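Local coordinates for uncharacterized protein YPL067C (Saccharomyces cerevisiae, PDB 5KCI) that is of unknown function but is probably a cytoplasmic histidine-triad-related protein linked to amyloid toxicity, at residues W17-I22 against S146-W151; F94-N97 against V103-V106; K79-S84 against N131-A136; L171-E176 against E181-T186. All coordinates share one frame; numbering follows the deposited sequence.

Overall arrangement
Interactions 1, 2 and 4 all reach one four-stranded antiparallel sheet. Their centres lie 13 to 14 Å apart and they touch. W17 N of interaction 1 meets N97 O of interaction 2 at 3.0 Å. Strand 149-152 (interaction 1) and strand 102-109 (interaction 2) border strand 165-172 (interaction 4), one on each side. Backbone bonds tie the strands: H148 to F172, and V103 to L171. Interaction 3 stands apart, its centre 21 to 23 Å from the others, but W151 NE1 of interaction 1 reaches N131 OD1 of interaction 3 at 2.8 Å. A sulfate, probably from the crystallisation liquor, lies about 4 Å from the Y96 side chain, and a zinc ion about 10 Å from that of F133.

Interaction 1. Residues W17-I22 against S146-W151; sequences WKWEQI and SGHVAW
W19 reaches G147, H148 and A150 with its indole. The pyrrole nitrogen NE1 donates to the G147 carbonyl O at 3.0 Å. The bond is bent, with an N-H...O angle of 146°, and the oxygen sits at the ring edge, tilted somewhat out of the indole plane. The six-membered ring packs on the backbone of H148 and on A150. CZ2 comes within 3.5 Å of the H148 backbone C, and CH2 rests on the methyl CB of A150 at 3.7 Å. H148 adds a T-shaped contact. Its imidazole edge is turned toward the face of the five-membered ring, with planes at 81° and centroids 5.1 Å apart. The CD2 corner does the touching, 3.7 Å from W19 NE1. CG of W19 stands anti to the backbone N (chi1 -173°), which carries the indole out from the first turn of the helix toward strand 149-152. With an alanine here, the G147 carbonyl would probably lose its indole donor, and a gap would open beside H148 and A150. F172 stacks on W19 and meets H148 edge-to-face, so three rings gather at this end of the sheet. G147 has positive phi and ends helix 141-146 in a Schellman motif. The contact thus docks the start of helix 19-28 on a Schellman-capped helix end and the outer strand of an antiparallel sheet.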
loop_
_atom_site.group_PDB
_atom_site.type_symbol
_atom_site.label_atom_id
_atom_site.label_comp_id
_atom_site.label_asym_id
_atom_site.label_seq_id
_atom_site.Cartn_x
_atom_site.Cartn_y
_atom_site.Cartn_z
ATOM N N TRP A 17 -1.831 17.360 -0.301
ATOM C CA TRP A 17 -2.819 17.157 0.748
ATOM C C TRP A 17 -2.157 17.078 2.120
ATOM O O TRP A 17 -1.161 16.372 2.309
ATOM C CB TRP A 17 -3.589 15.865 0.499
ATOM C CG TRP A 17 -4.576 15.891 -0.668
ATOM C CD1 TRP A 17 -4.523 15.130 -1.810
ATOM C CD2 TRP A 17 -5.760 16.691 -0.780
ATOM N NE1 TRP A 17 -5.598 15.411 -2.620
ATOM C CE2 TRP A 17 -6.370 16.366 -2.014
ATOM C CE3 TRP A 17 -6.368 17.640 0.042
ATOM C CZ2 TRP A 17 -7.546 16.972 -2.445
ATOM C CZ3 TRP A 17 -7.531 18.245 -0.391
ATOM C CH2 TRP A 17 -8.112 17.903 -1.622
ATOM N N LYS A 18 -2.740 17.786 3.079
ATOM C CA LYS A 18 -2.307 17.696 4.459
ATOM C C LYS A 18 -2.889 16.441 5.088
ATOM O O LYS A 18 -3.906 15.888 4.628
ATOM C CB LYS A 18 -2.739 18.925 5.244
ATOM C CG LYS A 18 -2.146 20.231 4.738
ATOM C CD LYS A 18 -0.654 20.303 4.999
ATOM C CE LYS A 18 -0.086 21.705 4.720
ATOM N NZ LYS A 18 -0.016 22.039 3.260
ATOM N N TRP A 19 -2.230 15.985 6.151
ATOM C CA TRP A 19 -2.577 14.692 6.733
ATOM C C TRP A 19 -4.054 14.626 7.108
ATOM O O TRP A 19 -4.735 13.638 6.816
ATOM C CB TRP A 19 -1.702 14.421 7.959
ATOM C CG TRP A 19 -1.910 13.027 8.499
ATOM C CD1 TRP A 19 -2.492 12.680 9.677
ATOM C CD2 TRP A 19 -1.585 11.804 7.840
ATOM N NE1 TRP A 19 -2.545 11.307 9.789
ATOM C CE2 TRP A 19 -1.969 10.754 8.686
ATOM C CE3 TRP A 19 -0.977 11.493 6.623
ATOM C CZ2 TRP A 19 -1.785 9.429 8.350
ATOM C CZ3 TRP A 19 -0.798 10.179 6.298
ATOM C CH2 TRP A 19 -1.205 9.158 7.149
ATOM N N GLU A 20 -4.572 15.687 7.756
ATOM C CA GLU A 20 -5.977 15.685 8.159
ATOM C C GLU A 20 -6.904 15.618 6.943
ATOM O O GLU A 20 -7.966 14.982 6.988
ATOM C CB GLU A 20 -6.281 16.921 9.005
ATOM C CG GLU A 20 -7.013 16.612 10.305
ATOM C CD GLU A 20 -7.253 17.844 11.158
ATOM O OE1 GLU A 20 -6.554 18.859 10.955
ATOM O OE2 GLU A 20 -8.144 17.798 12.032
ATOM N N GLN A 21 -6.519 16.273 5.855
ATOM C CA GLN A 21 -7.290 16.180 4.624
ATOM C C GLN A 21 -7.256 14.765 4.057
ATOM O O GLN A 21 -8.284 14.255 3.596
ATOM C CB GLN A 21 -6.757 17.187 3.612
ATOM C CG GLN A 21 -6.922 18.620 4.084
ATOM C CD GLN A 21 -6.371 19.622 3.086
ATOM O OE1 GLN A 21 -5.213 19.537 2.678
ATOM N NE2 GLN A 21 -7.210 20.571 2.677
ATOM N N ILE A 22 -6.075 14.140 4.048
ATOM C CA ILE A 22 -5.940 12.749 3.616
ATOM C C ILE A 22 -6.877 11.855 4.411
ATOM O O ILE A 22 -7.603 11.029 3.845
ATOM C CB ILE A 22 -4.474 12.293 3.737
ATOM C CG1 ILE A 22 -3.609 13.113 2.785
ATOM C CG2 ILE A 22 -4.325 10.815 3.378
ATOM C CD1 ILE A 22 -2.113 12.952 2.978
ATOM N N SER A 146 0.465 7.802 17.089
ATOM C CA SER A 146 0.185 9.172 16.657
ATOM C C SER A 146 -1.004 9.333 15.705
ATOM O O SER A 146 -1.354 10.472 15.379
ATOM C CB SER A 146 1.437 9.727 15.980
ATOM O OG SER A 146 2.564 9.696 16.857
ATOM N N GLY A 147 -1.634 8.258 15.230
ATOM C CA GLY A 147 -2.614 8.398 14.171
ATOM C C GLY A 147 -2.009 8.707 12.814
ATOM O O GLY A 147 -2.671 9.291 11.955
ATOM N N HIS A 148 -0.760 8.309 12.597
ATOM C CA HIS A 148 0.005 8.718 11.431
ATOM C C HIS A 148 0.242 7.556 10.478
ATOM O O HIS A 148 1.204 7.549 9.705
ATOM C CB HIS A 148 1.322 9.347 11.883
ATOM C CG HIS A 148 1.134 10.720 12.426
ATOM N ND1 HIS A 148 2.149 11.450 13.023
ATOM C CD2 HIS A 148 0.035 11.509 12.448
ATOM C CE1 HIS A 148 1.672 12.627 13.390
ATOM N NE2 HIS A 148 0.396 12.690 13.053
ATOM N N VAL A 149 -0.660 6.581 10.521
ATOM C CA VAL A 149 -0.727 5.531 9.520
ATOM C C VAL A 149 -2.122 5.565 8.913
ATOM O O VAL A 149 -3.117 5.567 9.648
ATOM C CB VAL A 149 -0.468 4.141 10.124
ATOM C CG1 VAL A 149 -0.473 3.064 9.001
ATOM C CG2 VAL A 149 0.839 4.111 10.882
ATOM N N ALA A 150 -2.198 5.549 7.584
ATOM C CA ALA A 150 -3.489 5.437 6.920
ATOM C C ALA A 150 -3.341 4.509 5.733
ATOM O O ALA A 150 -2.236 4.259 5.257
ATOM C CB ALA A 150 -4.011 6.801 6.436
ATOM N N TRP A 151 -4.471 4.033 5.222
ATOM C CA TRP A 151 -4.389 3.147 4.074
ATOM C C TRP A 151 -5.683 3.229 3.284
ATOM O O TRP A 151 -6.736 3.596 3.815
ATOM C CB TRP A 151 -4.100 1.690 4.483
ATOM C CG TRP A 151 -5.193 1.005 5.241
ATOM C CD1 TRP A 151 -5.367 0.981 6.602
ATOM C CD2 TRP A 151 -6.270 0.211 4.689
ATOM N NE1 TRP A 151 -6.482 0.240 6.923
ATOM C CE2 TRP A 151 -7.048 -0.244 5.773
ATOM C CE3 TRP A 151 -6.642 -0.140 3.393
ATOM C CZ2 TRP A 151 -8.192 -1.052 5.603
ATOM C CZ3 TRP A 151 -7.792 -0.950 3.221
ATOM C CH2 TRP A 151 -8.541 -1.389 4.322
#

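Interaction 2. Residues F94-N97 against V103-V106; sequences FPYN and VHLV
Y96 and H104 meet where the long loop of a beta-hairpin, strands 87-91 and 102-109, folds back on the second strand. H104 NE2 is hydrogen-bonded to H168 ND1 on the neighbouring strand, and the pair may belong to the histidine cluster suggested for this protein. CG of H104 lies anti to the backbone N (chi1 -173°), and the imidazole extends from the strand to the loop. Its CE1 corner sits over one face of the phenol, off-centre, 3.6 Å from Y96 CG. The two rings make a T-shaped pair, with planes at 78° and centroids 4.8 Å apart. In Y96, CG is turned anti to the carbonyl carbon, which brings this face up to the imidazole. The Y96 OH bonds to N154, and K35 makes a cation-pi contact with the ring. P95 packs alongside H104, CB against CB at 3.8 Å. Both partners fix the rotation of the imidazole: the loop backbone grips one nitrogen, and H168 the other. The loop-side bond runs from Y96 N to H104 ND1, 3.1 Å long and nearly straight at 171°, with the donor in the imidazole plane.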
loop_
_atom_site.group_PDB
_atom_site.type_symbol
_atom_site.label_atom_id
_atom_site.label_comp_id
_atom_site.label_asym_id
_atom_site.label_seq_id
_atom_site.Cartn_x
_atom_site.Cartn_y
_atom_site.Cartn_z
ATOM N N PHE A 94 5.784 6.418 -7.980
ATOM C CA PHE A 94 5.107 7.591 -8.514
ATOM C C PHE A 94 4.086 8.041 -7.488
ATOM O O PHE A 94 2.876 7.984 -7.709
ATOM C CB PHE A 94 4.487 7.275 -9.877
ATOM C CG PHE A 94 5.511 6.826 -10.889
ATOM C CD1 PHE A 94 6.304 7.749 -11.557
ATOM C CD2 PHE A 94 5.714 5.482 -11.132
ATOM C CE1 PHE A 94 7.256 7.339 -12.470
ATOM C CE2 PHE A 94 6.672 5.062 -12.044
ATOM C CZ PHE A 94 7.435 5.987 -12.714
ATOM N N PRO A 95 4.559 8.523 -6.339
ATOM C CA PRO A 95 3.643 8.791 -5.230
ATOM C C PRO A 95 2.633 9.870 -5.574
ATOM O O PRO A 95 2.882 10.748 -6.409
ATOM C CB PRO A 95 4.560 9.261 -4.098
ATOM C CG PRO A 95 5.960 9.208 -4.594
ATOM C CD PRO A 95 5.958 8.875 -6.049
ATOM N N TYR A 96 1.534 9.865 -4.818
ATOM C CA TYR A 96 0.541 10.915 -4.937
ATOM C C TYR A 96 1.021 12.183 -4.227
ATOM O O TYR A 96 2.039 12.191 -3.534
ATOM C CB TYR A 96 -0.786 10.479 -4.354
ATOM C CG TYR A 96 -1.441 9.276 -5.057
ATOM C CD1 TYR A 96 -0.891 8.728 -6.202
ATOM C CD2 TYR A 96 -2.594 8.715 -4.540
ATOM C CE1 TYR A 96 -1.527 7.603 -6.836
ATOM C CE2 TYR A 96 -3.206 7.617 -5.141
ATOM C CZ TYR A 96 -2.676 7.085 -6.283
ATOM O OH TYR A 96 -3.317 6.005 -6.855
ATOM N N ASN A 97 0.236 13.246 -4.363
ATOM C CA ASN A 97 0.687 14.590 -3.982
ATOM C C ASN A 97 0.241 14.866 -2.561
ATOM O O ASN A 97 -0.870 15.336 -2.309
ATOM C CB ASN A 97 0.135 15.631 -4.937
ATOM C CG ASN A 97 0.736 16.998 -4.702
ATOM O OD1 ASN A 97 1.818 17.123 -4.134
ATOM N ND2 ASN A 97 0.040 18.028 -5.158
ATOM N N VAL A 103 4.857 9.514 3.440
ATOM C CA VAL A 103 5.557 8.508 2.668
ATOM C C VAL A 103 4.490 7.602 2.086
ATOM O O VAL A 103 3.597 7.165 2.815
ATOM C CB VAL A 103 6.526 7.722 3.559
ATOM C CG1 VAL A 103 7.159 6.601 2.828
ATOM C CG2 VAL A 103 7.618 8.674 4.095
ATOM N N HIS A 104 4.577 7.338 0.789
ATOM C CA HIS A 104 3.541 6.580 0.079
ATOM C C HIS A 104 4.100 5.201 -0.238
ATOM O O HIS A 104 4.963 5.062 -1.118
ATOM C CB HIS A 104 3.170 7.335 -1.192
ATOM C CG HIS A 104 2.018 6.760 -1.928
ATOM N ND1 HIS A 104 1.367 7.459 -2.917
ATOM C CD2 HIS A 104 1.392 5.563 -1.830
ATOM C CE1 HIS A 104 0.400 6.711 -3.419
ATOM N NE2 HIS A 104 0.397 5.551 -2.782
ATOM N N LEU A 105 3.628 4.191 0.473
ATOM C CA LEU A 105 4.046 2.812 0.247
ATOM C C LEU A 105 2.914 2.045 -0.412
ATOM O O LEU A 105 1.771 2.484 -0.400
ATOM C CB LEU A 105 4.428 2.104 1.552
ATOM C CG LEU A 105 5.433 2.816 2.452
ATOM C CD1 LEU A 105 5.691 1.984 3.705
ATOM C CD2 LEU A 105 6.737 3.066 1.700
ATOM N N VAL A 106 3.265 0.891 -0.978
ATOM C CA VAL A 106 2.307 -0.032 -1.580
ATOM C C VAL A 106 2.531 -1.384 -0.939
ATOM O O VAL A 106 3.664 -1.867 -0.883
ATOM C CB VAL A 106 2.456 -0.130 -3.105
ATOM C CG1 VAL A 106 1.377 -1.114 -3.681
ATOM C CG2 VAL A 106 2.329 1.243 -3.737
#

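Interaction 3. Residues K79-S84 against N131-A136; sequences KAFSSS and NAFLQA
The carbonyl O of K79 is gripped twice by one residue, S82, and the turn this closes carries F81, which stacks on F133. S82 OG donates to K79 O at 2.7 Å, in the carbonyl plane and on a lone pair. S82 N donates to the same oxygen at 3.0 Å. Together they pin a type II beta turn from K79 to S82. F81 takes the third place in it, with a positive phi of 69°, and its side chain heads for helix 120-135. There it lies flat on the ring of F133. The two phenyls form a face-to-face stack, with planes only 8° from parallel and centroids 3.9 Å apart. The side chains approach at about a right angle, so each ring enters the stack from a different direction. F81 CB adds a close touch to F133 CD1 at 3.4 Å, and the two CG atoms are 3.6 Å apart. CG of F133 stands anti to the backbone N (chi1 179°), which swings the ring away from the helix backbone and over F81. The other face of F81 is backed by A80 CB, off-centre. Y87 meets F133 edge-to-face, and both phenyls touch L107 of strand 102-109. A serine in place of F133 would probably strip F81 of its stacking partner and open a gap beside Y87 and L107. The whole is a layered alpha/beta arrangement, in which a buried aromatic stack joins a beta turn to helix 120-135, beside L107 of the antiparallel sheet.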
loop_
_atom_site.group_PDB
_atom_site.type_symbol
_atom_site.label_atom_id
_atom_site.label_comp_id
_atom_site.label_asym_id
_atom_site.label_seq_id
_atom_site.Cartn_x
_atom_site.Cartn_y
_atom_site.Cartn_z
ATOM N N LYS A 79 -4.350 -17.733 5.338
ATOM C CA LYS A 79 -4.929 -16.412 5.568
ATOM C C LYS A 79 -3.990 -15.319 5.070
ATOM O O LYS A 79 -2.771 -15.452 5.154
ATOM C CB LYS A 79 -5.207 -16.197 7.065
ATOM C CG LYS A 79 -6.534 -16.760 7.594
ATOM C CD LYS A 79 -6.598 -16.727 9.138
ATOM C CE LYS A 79 -6.841 -15.330 9.698
ATOM N NZ LYS A 79 -6.685 -15.271 11.208
ATOM N N ALA A 80 -4.570 -14.236 4.550
ATOM C CA ALA A 80 -3.801 -13.079 4.130
ATOM C C ALA A 80 -2.903 -12.653 5.280
ATOM O O ALA A 80 -3.315 -12.714 6.437
ATOM C CB ALA A 80 -4.736 -11.940 3.743
ATOM N N PHE A 81 -1.652 -12.330 4.966
ATOM C CA PHE A 81 -0.663 -11.817 5.917
ATOM C C PHE A 81 -0.204 -12.856 6.945
ATOM O O PHE A 81 0.594 -12.510 7.841
ATOM C CB PHE A 81 -1.188 -10.574 6.654
ATOM C CG PHE A 81 -1.690 -9.507 5.731
ATOM C CD1 PHE A 81 -0.897 -9.052 4.679
ATOM C CD2 PHE A 81 -2.962 -8.980 5.892
ATOM C CE1 PHE A 81 -1.362 -8.084 3.807
ATOM C CE2 PHE A 81 -3.433 -8.019 5.029
ATOM C CZ PHE A 81 -2.639 -7.571 3.980
ATOM N N SER A 82 -0.647 -14.118 6.836
ATOM C CA SER A 82 -0.276 -15.157 7.789
ATOM C C SER A 82 1.167 -15.592 7.646
ATOM O O SER A 82 1.681 -16.263 8.541
ATOM C CB SER A 82 -1.147 -16.398 7.604
ATOM O OG SER A 82 -0.855 -16.960 6.345
ATOM N N SER A 83 1.813 -15.265 6.535
ATOM C CA SER A 83 3.196 -15.638 6.289
ATOM C C SER A 83 3.842 -14.559 5.432
ATOM O O SER A 83 3.188 -14.000 4.553
ATOM C CB SER A 83 3.280 -16.990 5.575
ATOM O OG SER A 83 4.599 -17.231 5.138
ATOM N N SER A 84 5.120 -14.265 5.693
ATOM C CA SER A 84 5.791 -13.188 4.970
ATOM C C SER A 84 5.910 -13.476 3.476
ATOM O O SER A 84 6.134 -12.547 2.687
ATOM C CB SER A 84 7.172 -12.926 5.577
ATOM O OG SER A 84 8.045 -14.031 5.436
ATOM N N ASN A 131 -6.537 -3.738 9.033
ATOM C CA ASN A 131 -6.238 -2.929 10.212
ATOM C C ASN A 131 -5.411 -3.703 11.229
ATOM O O ASN A 131 -4.416 -3.180 11.763
ATOM C CB ASN A 131 -7.545 -2.404 10.816
ATOM C CG ASN A 131 -8.095 -1.219 10.048
ATOM O OD1 ASN A 131 -7.342 -0.423 9.482
ATOM N ND2 ASN A 131 -9.404 -1.067 10.070
ATOM N N ALA A 132 -5.796 -4.946 11.518
ATOM C CA ALA A 132 -5.050 -5.758 12.473
ATOM C C ALA A 132 -3.618 -5.968 12.015
ATOM O O ALA A 132 -2.672 -5.916 12.831
ATOM C CB ALA A 132 -5.745 -7.100 12.666
ATOM N N PHE A 133 -3.436 -6.177 10.716
ATOM C CA PHE A 133 -2.108 -6.395 10.169
ATOM C C PHE A 133 -1.226 -5.186 10.408
ATOM O O PHE A 133 -0.093 -5.316 10.885
ATOM C CB PHE A 133 -2.179 -6.667 8.678
ATOM C CG PHE A 133 -0.837 -6.873 8.036
ATOM C CD1 PHE A 133 -0.004 -7.899 8.443
ATOM C CD2 PHE A 133 -0.405 -6.029 7.022
ATOM C CE1 PHE A 133 1.249 -8.091 7.835
ATOM C CE2 PHE A 133 0.818 -6.223 6.406
ATOM C CZ PHE A 133 1.642 -7.266 6.807
ATOM N N LEU A 134 -1.710 -4.001 10.017
ATOM C CA LEU A 134 -0.884 -2.807 10.215
ATOM C C LEU A 134 -0.696 -2.496 11.698
ATOM O O LEU A 134 0.389 -2.075 12.110
ATOM C CB LEU A 134 -1.499 -1.627 9.482
ATOM C CG LEU A 134 -1.617 -1.796 7.974
ATOM C CD1 LEU A 134 -2.365 -0.639 7.400
ATOM C CD2 LEU A 134 -0.208 -1.924 7.341
ATOM N N GLN A 135 -1.732 -2.686 12.521
ATOM C CA GLN A 135 -1.627 -2.390 13.955
ATOM C C GLN A 135 -0.591 -3.253 14.649
ATOM O O GLN A 135 -0.033 -2.856 15.683
ATOM C CB GLN A 135 -2.975 -2.599 14.660
ATOM C CG GLN A 135 -3.844 -1.378 14.709
ATOM C CD GLN A 135 -3.268 -0.299 15.616
ATOM O OE1 GLN A 135 -2.509 -0.580 16.552
ATOM N NE2 GLN A 135 -3.617 0.934 15.335
ATOM N N ALA A 136 -0.330 -4.439 14.121
ATOM C CA ALA A 136 0.555 -5.385 14.781
ATOM C C ALA A 136 2.034 -5.122 14.492
ATOM O O ALA A 136 2.877 -5.876 14.982
ATOM C CB ALA A 136 0.188 -6.822 14.346
#

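Interaction 4. Residues L171-E176 against E181-T186; sequences LFFPRE and EQVKTT
V183 lays both methyls against one side of F173. CG2 presses on F173 CB at 3.4 Å, and CG1 lies 3.6 Å from the ring carbon CD1. T186, one turn further along the helix, brings CG2 to CE2 of F173, at the opposite ring edge but on the same side of the ring plane, at 4.1 Å. R175 adds a looser touch at the margin, where V183 CG2 sits at the edge of the guanidinium, 4.3 Å from NH1. The torsions explain the fit. CG of F173 is anti to the carbonyl carbon (chi1 -61°), which turns the ring toward helix 180-193. In T186 it is the methyl that stands anti to the backbone N and faces F173. Its hydroxyl OG1 is turned back to the Q182 carbonyl O, at 2.9 Å. T186 N also binds that oxygen, from the opposite face of the carbonyl plane. Further out, V103 of strand 102-109 touches both F173 and V183. Y178 meets F173 edge-to-face, and L143 and V187 touch its side chain as well. F173 follows directly on strand 165-172, so the phenyl is wedged between sheet and helix. The contact is therefore mainly apolar, with the R175 guanidinium at its margin. It rests on shape and on the burial of F173 and V183, while the threonine's polar group is satisfied within its own helix.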
loop_
_atom_site.group_PDB
_atom_site.type_symbol
_atom_site.label_atom_id
_atom_site.label_comp_id
_atom_site.label_asym_id
_atom_site.label_seq_id
_atom_site.Cartn_x
_atom_site.Cartn_y
_atom_site.Cartn_z
ATOM N N LEU A 171 2.418 6.759 5.561
ATOM C CA LEU A 171 3.046 6.946 6.857
ATOM C C LEU A 171 3.401 8.411 6.972
ATOM O O LEU A 171 4.038 8.945 6.063
ATOM C CB LEU A 171 4.327 6.126 6.986
ATOM C CG LEU A 171 4.230 4.627 6.734
ATOM C CD1 LEU A 171 5.569 3.983 6.984
ATOM C CD2 LEU A 171 3.145 4.028 7.593
ATOM N N PHE A 172 2.995 9.064 8.064
ATOM C CA PHE A 172 3.274 10.491 8.214
ATOM C C PHE A 172 4.404 10.688 9.220
ATOM O O PHE A 172 4.289 10.288 10.389
ATOM C CB PHE A 172 2.023 11.259 8.640
ATOM C CG PHE A 172 2.190 12.789 8.658
ATOM C CD1 PHE A 172 3.032 13.445 7.767
ATOM C CD2 PHE A 172 1.437 13.555 9.536
ATOM C CE1 PHE A 172 3.150 14.825 7.789
ATOM C CE2 PHE A 172 1.543 14.943 9.541
ATOM C CZ PHE A 172 2.405 15.566 8.662
ATOM N N PHE A 173 5.470 11.350 8.759
ATOM C CA PHE A 173 6.616 11.735 9.574
ATOM C C PHE A 173 6.642 13.264 9.578
ATOM O O PHE A 173 7.253 13.870 8.698
ATOM C CB PHE A 173 7.920 11.175 9.005
ATOM C CG PHE A 173 7.980 9.674 8.926
ATOM C CD1 PHE A 173 7.559 9.014 7.794
ATOM C CD2 PHE A 173 8.508 8.934 9.950
ATOM C CE1 PHE A 173 7.662 7.663 7.704
ATOM C CE2 PHE A 173 8.611 7.586 9.869
ATOM C CZ PHE A 173 8.162 6.932 8.732
ATOM N N PRO A 174 5.975 13.926 10.524
ATOM C CA PRO A 174 5.971 15.400 10.518
ATOM C C PRO A 174 7.384 15.979 10.547
ATOM O O PRO A 174 8.291 15.428 11.165
ATOM C CB PRO A 174 5.190 15.764 11.786
ATOM C CG PRO A 174 4.363 14.517 12.095
ATOM C CD PRO A 174 5.266 13.377 11.681
ATOM N N ARG A 175 7.558 17.078 9.828
ATOM C CA ARG A 175 8.884 17.690 9.707
ATOM C C ARG A 175 9.400 18.180 11.061
ATOM O O ARG A 175 10.618 18.266 11.275
ATOM C CB ARG A 175 8.815 18.820 8.682
ATOM C CG ARG A 175 8.826 18.343 7.230
ATOM C CD ARG A 175 10.205 17.860 6.799
ATOM N NE ARG A 175 10.258 17.552 5.370
ATOM C CZ ARG A 175 10.307 16.326 4.847
ATOM N NH1 ARG A 175 10.330 15.241 5.617
ATOM N NH2 ARG A 175 10.344 16.185 3.529
ATOM N N GLU A 176 8.509 18.529 11.980
ATOM C CA GLU A 176 8.969 18.974 13.290
ATOM C C GLU A 176 9.332 17.804 14.197
ATOM O O GLU A 176 9.819 18.034 15.306
ATOM C CB GLU A 176 7.927 19.898 13.953
ATOM C CG GLU A 176 6.668 19.231 14.492
ATOM C CD GLU A 176 5.613 18.905 13.419
ATOM O OE1 GLU A 176 5.895 19.068 12.203
ATOM O OE2 GLU A 176 4.490 18.502 13.822
ATOM N N GLU A 181 16.279 13.053 6.577
ATOM C CA GLU A 181 17.229 11.946 6.637
ATOM C C GLU A 181 16.751 10.846 7.576
ATOM O O GLU A 181 16.962 9.657 7.299
ATOM C CB GLU A 181 18.606 12.450 7.076
ATOM C CG GLU A 181 19.650 11.344 7.182
ATOM C CD GLU A 181 21.006 11.855 7.643
ATOM O OE1 GLU A 181 21.140 13.076 7.875
ATOM O OE2 GLU A 181 21.938 11.032 7.776
ATOM N N GLN A 182 16.124 11.217 8.701
ATOM C CA GLN A 182 15.562 10.212 9.602
ATOM C C GLN A 182 14.396 9.475 8.950
ATOM O O GLN A 182 14.189 8.280 9.208
ATOM C CB GLN A 182 15.078 10.845 10.906
ATOM C CG GLN A 182 16.199 11.382 11.800
ATOM C CD GLN A 182 15.662 12.179 12.979
ATOM O OE1 GLN A 182 14.757 12.995 12.826
ATOM N NE2 GLN A 182 16.230 11.951 14.162
ATOM N N VAL A 183 13.601 10.172 8.135
ATOM C CA VAL A 183 12.527 9.481 7.417
ATOM C C VAL A 183 13.123 8.465 6.459
ATOM O O VAL A 183 12.645 7.319 6.352
ATOM C CB VAL A 183 11.638 10.486 6.660
ATOM C CG1 VAL A 183 10.544 9.765 5.868
ATOM C CG2 VAL A 183 11.047 11.490 7.611
ATOM N N LYS A 184 14.143 8.889 5.699
ATOM C CA LYS A 184 14.781 7.962 4.770
ATOM C C LYS A 184 15.267 6.731 5.513
ATOM O O LYS A 184 15.011 5.597 5.094
ATOM C CB LYS A 184 15.936 8.637 4.027
ATOM C CG LYS A 184 16.624 7.708 3.023
ATOM C CD LYS A 184 17.432 8.472 1.987
ATOM C CE LYS A 184 17.902 7.561 0.862
ATOM N NZ LYS A 184 18.730 6.428 1.353
ATOM N N THR A 185 15.946 6.947 6.646
ATOM C CA THR A 185 16.470 5.842 7.443
ATOM C C THR A 185 15.365 4.888 7.856
ATOM O O THR A 185 15.473 3.670 7.659
ATOM C CB THR A 185 17.196 6.395 8.678
ATOM O OG1 THR A 185 18.374 7.077 8.259
ATOM C CG2 THR A 185 17.581 5.287 9.661
ATOM N N THR A 186 14.280 5.418 8.433
ATOM C CA THR A 186 13.223 4.539 8.931
ATOM C C THR A 186 12.544 3.780 7.791
ATOM O O THR A 186 12.270 2.578 7.897
ATOM C CB THR A 186 12.198 5.355 9.719
ATOM O OG1 THR A 186 12.875 6.185 10.673
ATOM C CG2 THR A 186 11.223 4.431 10.445
#